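Local coordinates for protein ZYRO0G01672p (Zygosaccharomyces rouxii, PDB 4U8T) that probably reads N6-methyladenosine marks in mRNA through its YTH domain, the part of the protein captured here in complex with methylated RNA, at residues I117-V122 and V168-D173. Sequence-based numbering, arbitrary orientation.
Sequences IVVRDV and VQSFLD
D121 N donates to Q169 O (2.9 Å, N-H...O 177°), a nearly straight bond that ties the C-terminal tail of this YTH domain to strand 111-123 of its mixed sheet. Residues 119-121 and 169-172 run 144° apart, and R120 and S170 bring their CA atoms within 4.4 Å of each other. Two waters extend the link: one donates to D121 OD1 and accepts from F171 N, the other donates to D121 O and accepts from Q169 N. D121 OD2 forms a salt bridge with R82 on neighbouring strand 82-94, so the carboxylate joins the sheet directly and the tail through the water on OD1. From S170 to D173 the tail makes a type I beta turn that also contains an ST turn: S170 OG accepts from L172 N and donates to D173 OD1 (2.6 Å), which it meets from above the carboxylate plane. Replacing S170 with an alanine would probably leave L172 N and D173 OD1 without this shared partner and the D173 carboxylate freer to turn. The turn delivers F171 and L172 to V119, with L172 also reaching F43 and Y44 of helix 36-45. With CG1 opposite the backbone N, V119 carries this methyl to 3.7 Å from L172 CD1 and over the centre of the F171 ring, 3.8 Å from the centroid and 13° off the ring normal, a CH-pi contact.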
# COMPACT_ATOMS: atom_id res chain seq x y z
N ILE A 117 -6.12 2.31 6.61
CA ILE A 117 -5.64 2.66 7.94
C ILE A 117 -5.18 4.11 8.06
O ILE A 117 -5.47 4.80 9.03
CB ILE A 117 -4.42 1.83 8.33
CG1 ILE A 117 -4.72 0.38 8.52
CG2 ILE A 117 -3.80 2.33 9.60
CD1 ILE A 117 -3.47 -0.29 8.90
N VAL A 118 -4.38 4.52 7.09
CA VAL A 118 -3.78 5.83 7.05
C VAL A 118 -4.09 6.48 5.73
O VAL A 118 -3.96 5.86 4.69
CB VAL A 118 -2.26 5.77 7.21
CG1 VAL A 118 -1.70 7.15 7.32
CG2 VAL A 118 -1.89 4.97 8.40
N VAL A 119 -4.55 7.72 5.76
CA VAL A 119 -4.64 8.50 4.55
C VAL A 119 -3.90 9.79 4.82
O VAL A 119 -4.39 10.64 5.53
CB VAL A 119 -6.10 8.80 4.14
CG1 VAL A 119 -6.15 9.72 2.96
CG2 VAL A 119 -6.85 7.54 3.82
N ARG A 120 -2.72 9.93 4.26
CA ARG A 120 -1.91 11.09 4.53
C ARG A 120 -0.72 11.15 3.61
O ARG A 120 -0.12 10.14 3.33
CB ARG A 120 -1.42 11.10 5.97
CG ARG A 120 -0.11 11.84 6.09
CD ARG A 120 0.55 11.77 7.40
NE ARG A 120 1.58 12.78 7.41
CZ ARG A 120 2.21 13.19 8.50
NH1 ARG A 120 3.13 14.13 8.41
NH2 ARG A 120 1.90 12.67 9.67
N ASP A 121 -0.37 12.34 3.15
CA ASP A 121 0.81 12.51 2.32
C ASP A 121 2.09 12.48 3.14
O ASP A 121 2.17 13.09 4.19
CB ASP A 121 0.75 13.82 1.55
CG ASP A 121 -0.25 13.79 0.44
OD1 ASP A 121 -1.00 12.82 0.35
OD2 ASP A 121 -0.28 14.73 -0.36
N VAL A 122 3.08 11.78 2.62
CA VAL A 122 4.43 11.79 3.15
C VAL A 122 5.36 12.00 2.00
O VAL A 122 5.31 11.25 1.06
CB VAL A 122 4.80 10.48 3.86
CG1 VAL A 122 6.27 10.48 4.22
CG2 VAL A 122 3.98 10.29 5.06
N VAL A 168 -0.18 19.08 7.10
CA VAL A 168 -0.70 17.74 6.84
C VAL A 168 -1.67 17.70 5.67
O VAL A 168 -2.76 18.23 5.77
CB VAL A 168 -1.39 17.15 8.07
CG1 VAL A 168 -2.02 15.82 7.74
CG2 VAL A 168 -0.41 16.99 9.18
N GLN A 169 -1.31 17.04 4.59
CA GLN A 169 -2.24 16.95 3.48
C GLN A 169 -2.64 15.52 3.21
O GLN A 169 -2.03 14.61 3.71
CB GLN A 169 -1.64 17.54 2.21
CG GLN A 169 -0.81 18.77 2.37
CD GLN A 169 -0.15 19.13 1.07
OE1 GLN A 169 0.94 18.65 0.76
NE2 GLN A 169 -0.81 19.99 0.28
N SER A 170 -3.63 15.34 2.36
CA SER A 170 -4.17 14.03 2.11
C SER A 170 -5.03 14.09 0.86
O SER A 170 -5.55 15.12 0.53
CB SER A 170 -4.99 13.57 3.31
OG SER A 170 -6.35 13.89 3.12
N PHE A 171 -5.24 12.96 0.22
CA PHE A 171 -6.00 12.97 -0.99
C PHE A 171 -7.49 13.04 -0.65
O PHE A 171 -8.32 13.04 -1.53
CB PHE A 171 -5.67 11.77 -1.88
CG PHE A 171 -5.96 10.43 -1.28
CD1 PHE A 171 -7.27 10.01 -1.07
CD2 PHE A 171 -4.94 9.54 -1.02
CE1 PHE A 171 -7.53 8.80 -0.55
CE2 PHE A 171 -5.21 8.31 -0.50
CZ PHE A 171 -6.49 7.94 -0.28
N LEU A 172 -7.80 13.09 0.63
CA LEU A 172 -9.16 13.24 1.10
C LEU A 172 -9.48 14.67 1.50
O LEU A 172 -10.42 14.90 2.24
CB LEU A 172 -9.42 12.32 2.27
CG LEU A 172 -9.60 10.84 1.95
CD1 LEU A 172 -9.82 10.06 3.21
CD2 LEU A 172 -10.79 10.69 1.04
N ASP A 173 -8.73 15.63 1.01
CA ASP A 173 -8.96 17.00 1.42
C ASP A 173 -9.96 17.69 0.50
O ASP A 173 -10.89 18.32 0.97
CB ASP A 173 -7.66 17.78 1.44
CG ASP A 173 -6.69 17.24 2.44
OD1 ASP A 173 -7.10 16.40 3.26
OD2 ASP A 173 -5.55 17.70 2.46
O HOH W 1 -2.93 11.17 1.39
O HOH W 2 1.27 16.08 4.76